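Local coordinates for Hut operon positive regulatory protein (PDB 4H4L), which binds regulatory sequences on mRNA as a homohexamer when histidine is present, prevents transcription termination and so switches on the histidine-utilisation operon, at residues Glu6-Ile9 with Gly10-Ser13; Glu71-Ala74 with Leu75-Thr79; Glu115-Gly118 with Asp119-Ala122. The protein carries 1 engineered substitution. One frame throughout, in Å; residues are numbered along the deposited sequence.

Contact 1 of 3, residues Glu6-Ile9 with Gly10-Ser13; sequences ERRI and GRLS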
loop_
_atom_site.group_PDB
_atom_site.type_symbol
_atom_site.label_atom_id
_atom_site.label_comp_id
_atom_site.label_asym_id
_atom_site.label_seq_id
_atom_site.Cartn_x
_atom_site.Cartn_y
_atom_site.Cartn_z
ATOM N N GLU A 6 -26.527 -2.519 -21.748
ATOM C CA GLU A 6 -26.776 -1.079 -21.941
ATOM C C GLU A 6 -27.402 -0.386 -20.718
ATOM O O GLU A 6 -28.131 0.603 -20.834
ATOM C CB GLU A 6 -27.572 -0.811 -23.230
ATOM C CG GLU A 6 -28.701 -1.807 -23.496
ATOM C CD GLU A 6 -29.400 -1.527 -24.839
ATOM O OE1 GLU A 6 -28.823 -0.802 -25.697
ATOM O OE2 GLU A 6 -30.531 -2.048 -25.028
ATOM N N ARG A 7 -27.120 -0.940 -19.543
ATOM C CA ARG A 7 -27.228 -0.201 -18.284
ATOM C C ARG A 7 -26.052 -0.591 -17.356
ATOM O O ARG A 7 -26.230 -0.937 -16.182
ATOM C CB ARG A 7 -28.636 -0.298 -17.645
ATOM C CG ARG A 7 -29.159 -1.692 -17.312
ATOM C CD ARG A 7 -30.457 -1.618 -16.511
ATOM N NE ARG A 7 -31.608 -1.208 -17.325
ATOM C CZ ARG A 7 -32.312 -0.085 -17.162
ATOM N NH1 ARG A 7 -32.005 0.776 -16.200
ATOM N NH2 ARG A 7 -33.338 0.174 -17.962
ATOM N N ARG A 8 -24.846 -0.544 -17.921
ATOM C CA ARG A 8 -23.624 -0.850 -17.182
ATOM C C ARG A 8 -23.263 0.376 -16.345
ATOM O O ARG A 8 -22.853 1.413 -16.878
ATOM C CB ARG A 8 -22.485 -1.254 -18.136
ATOM C CG ARG A 8 -22.564 -2.693 -18.675
ATOM C CD ARG A 8 -21.505 -3.020 -19.740
ATOM N NE ARG A 8 -21.470 -2.050 -20.851
ATOM C CZ ARG A 8 -20.733 -2.163 -21.960
ATOM N NH1 ARG A 8 -19.951 -3.224 -22.158
ATOM N NH2 ARG A 8 -20.786 -1.209 -22.884
ATOM N N ILE A 9 -23.436 0.244 -15.032
ATOM C CA ILE A 9 -23.406 1.380 -14.100
ATOM C C ILE A 9 -22.147 2.271 -14.140
ATOM O O ILE A 9 -22.255 3.511 -14.105
ATOM C CB ILE A 9 -23.706 0.903 -12.683
ATOM C CG1 ILE A 9 -23.698 2.082 -11.714
ATOM C CG2 ILE A 9 -22.785 -0.247 -12.319
ATOM C CD1 ILE A 9 -24.416 1.815 -10.400
ATOM N N GLY A 10 -20.972 1.646 -14.223
ATOM C CA GLY A 10 -19.738 2.375 -14.401
ATOM C C GLY A 10 -19.786 3.270 -15.627
ATOM O O GLY A 10 -19.697 4.501 -15.510
ATOM N N ARG A 11 -19.966 2.672 -16.804
ATOM C CA ARG A 11 -19.800 3.430 -18.036
ATOM C C ARG A 11 -20.765 4.606 -18.065
ATOM O O ARG A 11 -20.392 5.710 -18.464
ATOM C CB ARG A 11 -19.922 2.542 -19.281
ATOM C CG ARG A 11 -21.334 2.172 -19.718
ATOM C CD ARG A 11 -21.345 1.289 -20.964
ATOM N NE ARG A 11 -20.844 1.963 -22.162
ATOM C CZ ARG A 11 -21.560 2.794 -22.920
ATOM N NH1 ARG A 11 -22.820 3.075 -22.607
ATOM N NH2 ARG A 11 -21.017 3.358 -23.990
ATOM N N LEU A 12 -21.982 4.363 -17.581
ATOM C CA LEU A 12 -23.037 5.363 -17.523
ATOM C C LEU A 12 -22.636 6.591 -16.731
ATOM O O LEU A 12 -22.593 7.696 -17.287
ATOM C CB LEU A 12 -24.306 4.759 -16.926
ATOM C CG LEU A 12 -25.187 4.084 -17.967
ATOM C CD1 LEU A 12 -26.350 3.362 -17.305
ATOM C CD2 LEU A 12 -25.672 5.156 -18.927
ATOM N N SER A 13 -22.355 6.376 -15.437
ATOM C CA SER A 13 -21.832 7.401 -14.531
ATOM C C SER A 13 -20.622 8.114 -15.126
ATOM O O SER A 13 -20.465 9.335 -14.981
ATOM C CB SER A 13 -21.430 6.757 -13.213
ATOM O OG SER A 13 -20.386 5.833 -13.428
#
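Arg8 and Leu12 meet at the start of helix 9-17, where the chain passes from a loop into its first helical turn. Arg8 is the N-cap residue. Its carbonyl O accepts the N-H of Leu12 at 3.2 Å, in a nearly straight bond of 168°. The next bond of the series runs from Ser13 N to Ile9 O, also 3.2 Å.

A side chain adds a further polar contact. Ser13 OG donates to Gly10 O at 2.6 Å. Its first torsion sets OG between the backbone N and the carbonyl carbon, which turns it back over the preceding turn. OG is also bonded to Ser124 OG.

The charged contact is between two arginines. Arg8 NH2 lies 3.2 Å from Arg11 CD and 3.3 Å from Arg11 NE. The side chains run obliquely past each other, with guanidinium planes 32° apart. Arg8 NH2 and Arg11 NE are both donors and so do not bond each other. The carboxylate of Glu139 of a second subunit lies against Arg8 and accepts the N-H groups of Gly10 and Arg11, one on each oxygen. Arg11 CG rests 3.3 Å from Arg8 O, because its chi1 of 79° folds the chain back toward the loop.

The apolar contact is lighter. Leu12 CD1 packs 3.8 Å from Arg7 CA. The side chain of Ile9 leaves away from the turn; it touches Leu107, Trp35 and Pro111, and Leu12 also touches Trp35 and Leu107, so this helix end covers part of strand 99-109. The whole is a helix N-terminus with an N-cap residue, with the N-H groups of Gly10 and Arg11 bound by a glutamate across the subunit interface.

Contact 2 of 3, residues Glu71-Ala74 with Leu75-Thr79; sequences ESHA and LYHAT. With ZN (zinc ion), chain N; HIS (histidine), chain M.
His73 and His77 stand one turn apart on helix 70-87 and bind the same zinc ion. Each uses NE2, at 2.1 Å from zinc for both His73 NE2 and His77 NE2. The bound histidine supplies a third nitrogen, its own NE2, and His138 of a fourth subunit supplies another. The two protein rings are oblique, with planes at 49°. His77 CD2 sits over one face of the His73 ring, toward its rim. His73 CG is anti to its backbone N (chi1 -171°) and that of His77 is anti to its carbonyl carbon, which brings both NE2 atoms to one metal. His73 ND1 is bonded to His147 of a third subunit, which should help fix the ring's rotation.

The ligand packs on Tyr76: its CA lies over the centre of the ring, and its N is 3.3 Å from Tyr76 CE1. Tyr76 OH is bonded to Leu96 O of the fourth subunit.

Backbone bonds set the spacing. His77 N donates to His73 O at 3.1 Å, and Ala78 N to Ala74 O at 2.8 Å. Thr79 OG1 adds a side-chain bond to Leu75 O, 2.6 Å long. Leu75 and Ala78 face the sheet at Ile121 and Val123.

This is the i, i+4 histidine pair of a helical zinc site, here part of the intersubunit pocket for the activating histidine.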
loop_
_atom_site.group_PDB
_atom_site.type_symbol
_atom_site.label_atom_id
_atom_site.label_comp_id
_atom_site.label_asym_id
_atom_site.label_seq_id
_atom_site.Cartn_x
_atom_site.Cartn_y
_atom_site.Cartn_z
ATOM N N GLU A 71 -26.173 2.258 4.419
ATOM C CA GLU A 71 -25.996 2.869 3.102
ATOM C C GLU A 71 -24.764 3.749 3.072
ATOM O O GLU A 71 -24.163 3.956 2.011
ATOM C CB GLU A 71 -27.217 3.697 2.708
ATOM C CG GLU A 71 -28.516 2.910 2.610
ATOM C CD GLU A 71 -29.333 3.306 1.395
ATOM O OE1 GLU A 71 -29.289 4.480 0.990
ATOM O OE2 GLU A 71 -30.044 2.449 0.830
ATOM N N SER A 72 -24.399 4.283 4.237
ATOM C CA SER A 72 -23.208 5.111 4.344
ATOM C C SER A 72 -21.960 4.279 4.217
ATOM O O SER A 72 -21.022 4.687 3.551
ATOM C CB SER A 72 -23.168 5.860 5.662
ATOM O OG SER A 72 -24.139 6.861 5.612
ATOM N N HIS A 73 -21.951 3.117 4.855
ATOM C CA HIS A 73 -20.821 2.197 4.748
ATOM C C HIS A 73 -20.520 1.781 3.319
ATOM O O HIS A 73 -19.360 1.628 2.951
ATOM C CB HIS A 73 -21.050 0.987 5.612
ATOM C CG HIS A 73 -19.855 0.097 5.719
ATOM N ND1 HIS A 73 -19.601 -0.870 4.831
ATOM C CD2 HIS A 73 -18.845 0.035 6.668
ATOM C CE1 HIS A 73 -18.479 -1.515 5.181
ATOM N NE2 HIS A 73 -18.016 -0.959 6.306
ATOM N N ALA A 74 -21.553 1.614 2.500
ATOM C CA ALA A 74 -21.357 1.279 1.109
ATOM C C ALA A 74 -20.784 2.484 0.400
ATOM O O ALA A 74 -19.849 2.390 -0.386
ATOM C CB ALA A 74 -22.686 0.876 0.475
ATOM N N LEU A 75 -21.342 3.646 0.688
ATOM C CA LEU A 75 -20.900 4.852 0.024
ATOM C C LEU A 75 -19.497 5.263 0.494
ATOM O O LEU A 75 -18.691 5.805 -0.301
ATOM C CB LEU A 75 -21.922 5.961 0.198
ATOM C CG LEU A 75 -21.565 7.350 -0.309
ATOM C CD1 LEU A 75 -21.351 7.330 -1.802
ATOM C CD2 LEU A 75 -22.678 8.294 0.103
ATOM N N TYR A 76 -19.182 4.955 1.751
ATOM C CA TYR A 76 -17.876 5.273 2.246
ATOM C C TYR A 76 -16.896 4.450 1.438
ATOM O O TYR A 76 -15.989 4.992 0.776
ATOM C CB TYR A 76 -17.723 5.002 3.719
ATOM C CG TYR A 76 -16.340 5.351 4.193
ATOM C CD1 TYR A 76 -15.928 6.702 4.329
ATOM C CD2 TYR A 76 -15.412 4.336 4.488
ATOM C CE1 TYR A 76 -14.627 7.004 4.743
ATOM C CE2 TYR A 76 -14.134 4.631 4.910
ATOM C CZ TYR A 76 -13.747 5.945 5.028
ATOM O OH TYR A 76 -12.469 6.186 5.438
ATOM N N HIS A 77 -17.149 3.150 1.399
ATOM C CA HIS A 77 -16.238 2.250 0.758
ATOM C C HIS A 77 -16.144 2.382 -0.719
ATOM O O HIS A 77 -15.054 2.191 -1.270
ATOM C CB HIS A 77 -16.515 0.830 1.180
ATOM C CG HIS A 77 -16.006 0.531 2.558
ATOM N ND1 HIS A 77 -14.721 0.270 2.805
ATOM C CD2 HIS A 77 -16.652 0.492 3.779
ATOM C CE1 HIS A 77 -14.546 0.071 4.113
ATOM N NE2 HIS A 77 -15.731 0.191 4.713
ATOM N N ALA A 78 -17.247 2.732 -1.381
ATOM C CA ALA A 78 -17.215 2.836 -2.846
ATOM C C ALA A 78 -16.346 4.014 -3.229
ATOM O O ALA A 78 -15.646 4.002 -4.244
ATOM C CB ALA A 78 -18.606 2.993 -3.404
ATOM N N THR A 79 -16.364 5.013 -2.358
ATOM C CA THR A 79 -15.540 6.181 -2.509
ATOM C C THR A 79 -14.076 5.854 -2.342
ATOM O O THR A 79 -13.284 6.285 -3.187
ATOM C CB THR A 79 -15.939 7.259 -1.498
ATOM O OG1 THR A 79 -17.328 7.549 -1.658
ATOM C CG2 THR A 79 -15.092 8.536 -1.700
HETATM ZN ZN ZN N . -15.956 -0.511 6.735
HETATM N N HIS M . -15.657 7.148 7.874
HETATM C CA HIS M . -15.829 5.704 7.589
HETATM C C HIS M . -17.258 5.384 7.697
HETATM O O HIS M . -18.006 6.049 7.000
HETATM C CB HIS M . -15.028 4.808 8.532
HETATM C CG HIS M . -14.964 3.364 8.085
HETATM N ND1 HIS M . -13.802 2.641 8.060
HETATM C CD2 HIS M . -15.947 2.538 7.588
HETATM C CE1 HIS M . -14.057 1.416 7.601
HETATM N NE2 HIS M . -15.370 1.367 7.310
HETATM O OXT HIS M . -17.666 4.483 8.442
#

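Contact 3 of 3, residues Glu115-Gly118 with Asp119-Ala122; sequences EAEG and DWIA
Glu117 makes the main contact with Trp120, by both its backbone and its side chain. Its carbonyl O accepts the indole N-H, with Trp120 NE1 at 3.2 Å from Glu117 O. The bond is bent, 141° at the hydrogen. The oxygen lies near the plane of the indole, but the donor stands above the carbonyl plane and not on a lone pair. Glu117 CG also packs against the ring, 3.8 Å from Trp120 NE1. The Glu117 chain bends at chi2 (74°), and its carboxylate plane is steeply turned, 77° from that of the indole.

Gly118 comes next. Its phi is positive, a shape that glycine adopts readily, and it turns the chain out of the loop. Its carbonyl O lies in the indole plane, at the ring edge, 3.5 Å from Trp120 CD1. Two successive carbonyls therefore line the same edge of the indole.

Asp119 follows, still in the loop; the strand begins at Trp120. Asp119 CB lies 3.7 Å from Gly118 C, and its OD1 forms a salt bridge with Arg108. Trp120 CG is anti to its carbonyl carbon, which brings the N-H edge of the indole back to the loop carbonyls. A third subunit covers this site: its Tyr69 and His73 meet the indole, His73 edge-to-face, while its Arg70 gives a weak bond to Glu117 O and its Tyr69 N another to Glu117 OE2.

Backbone bonds of Trp120 with Gly109 and of Ala122 with Leu107 tie the strand to its neighbour 99-109. The contact thus closes the loop of an antiparallel beta-hairpin, with a tryptophan bonded back to the loop backbone at a subunit interface.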
loop_
_atom_site.group_PDB
_atom_site.type_symbol
_atom_site.label_atom_id
_atom_site.label_comp_id
_atom_site.label_asym_id
_atom_site.label_seq_id
_atom_site.Cartn_x
_atom_site.Cartn_y
_atom_site.Cartn_z
ATOM N N GLU A 115 -33.258 -9.264 -10.278
ATOM C CA GLU A 115 -33.456 -8.186 -9.316
ATOM C C GLU A 115 -33.318 -8.707 -7.892
ATOM O O GLU A 115 -33.596 -7.992 -6.914
ATOM C CB GLU A 115 -34.820 -7.512 -9.527
ATOM C CG GLU A 115 -34.862 -6.528 -10.694
ATOM C CD GLU A 115 -34.975 -7.200 -12.063
ATOM O OE1 GLU A 115 -34.702 -8.417 -12.173
ATOM O OE2 GLU A 115 -35.341 -6.503 -13.040
ATOM N N ALA A 116 -32.896 -9.965 -7.786
ATOM C CA ALA A 116 -32.457 -10.509 -6.508
ATOM C C ALA A 116 -31.102 -9.871 -6.119
ATOM O O ALA A 116 -30.714 -9.857 -4.939
ATOM C CB ALA A 116 -32.359 -12.026 -6.581
ATOM N N GLU A 117 -30.412 -9.317 -7.118
ATOM C CA GLU A 117 -29.102 -8.696 -6.918
ATOM C C GLU A 117 -29.169 -7.363 -6.167
ATOM O O GLU A 117 -28.175 -6.911 -5.617
ATOM C CB GLU A 117 -28.405 -8.497 -8.268
ATOM C CG GLU A 117 -26.918 -8.823 -8.244
ATOM C CD GLU A 117 -26.648 -10.314 -8.181
ATOM O OE1 GLU A 117 -26.297 -10.891 -9.237
ATOM O OE2 GLU A 117 -26.800 -10.906 -7.083
ATOM N N GLY A 118 -30.338 -6.737 -6.162
ATOM C CA GLY A 118 -30.522 -5.452 -5.509
ATOM C C GLY A 118 -29.776 -4.263 -6.112
ATOM O O GLY A 118 -29.246 -4.313 -7.247
ATOM N N ASP A 119 -29.756 -3.187 -5.329
ATOM C CA ASP A 119 -29.050 -1.968 -5.680
ATOM C C ASP A 119 -27.523 -2.135 -5.495
ATOM O O ASP A 119 -27.061 -2.805 -4.556
ATOM C CB ASP A 119 -29.555 -0.810 -4.797
ATOM C CG ASP A 119 -30.832 -0.143 -5.318
ATOM O OD1 ASP A 119 -31.434 0.629 -4.539
ATOM O OD2 ASP A 119 -31.227 -0.350 -6.484
ATOM N N TRP A 120 -26.768 -1.515 -6.402
ATOM C CA TRP A 120 -25.309 -1.371 -6.327
ATOM C C TRP A 120 -25.018 0.086 -6.495
ATOM O O TRP A 120 -25.880 0.830 -6.972
ATOM C CB TRP A 120 -24.620 -2.195 -7.422
ATOM C CG TRP A 120 -24.640 -3.670 -7.102
ATOM C CD1 TRP A 120 -25.755 -4.480 -6.936
ATOM C CD2 TRP A 120 -23.493 -4.558 -6.844
ATOM N NE1 TRP A 120 -25.395 -5.759 -6.604
ATOM C CE2 TRP A 120 -24.060 -5.878 -6.533
ATOM C CE3 TRP A 120 -22.112 -4.401 -6.836
ATOM C CZ2 TRP A 120 -23.261 -6.972 -6.241
ATOM C CZ3 TRP A 120 -21.321 -5.511 -6.541
ATOM C CH2 TRP A 120 -21.881 -6.767 -6.249
ATOM N N ILE A 121 -23.829 0.540 -6.097
ATOM C CA ILE A 121 -23.516 1.976 -6.213
ATOM C C ILE A 121 -22.186 2.211 -6.938
ATOM O O ILE A 121 -21.328 1.340 -6.973
ATOM C CB ILE A 121 -23.615 2.691 -4.840
ATOM C CG1 ILE A 121 -23.593 4.209 -4.996
ATOM C CG2 ILE A 121 -22.543 2.215 -3.882
ATOM C CD1 ILE A 121 -23.966 4.924 -3.718
ATOM N N ALA A 122 -22.029 3.369 -7.556
ATOM C CA ALA A 122 -20.819 3.620 -8.300
ATOM C C ALA A 122 -20.460 5.038 -8.051
ATOM O O ALA A 122 -21.292 5.902 -8.242
ATOM C CB ALA A 122 -21.023 3.395 -9.784
#

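Contact 2 is the buried one; contacts 1 and 3 are only partly buried. Contact 2 lies within one helix; contact 1 spans a loop and the start of a helix; contact 3 spans a loop and the start of a strand. Strand 120-130 links them. Ile9 CG1 packs 3.6 Å from Ala122 CB. Ile121 CD1 meets Leu75 CD1 at 4.0 Å, so the two helices pack against the same strand. Contacts 1 and 2 do not touch. Arg108 pairs with both Glu71 and Asp119, bridging contacts 2 and 3. The chemistry differs: helix-start backbone bonds and adjoining arginines in contact 1, metal binding in contact 2, an indole-carbonyl bond in contact 3. All three reach other subunits.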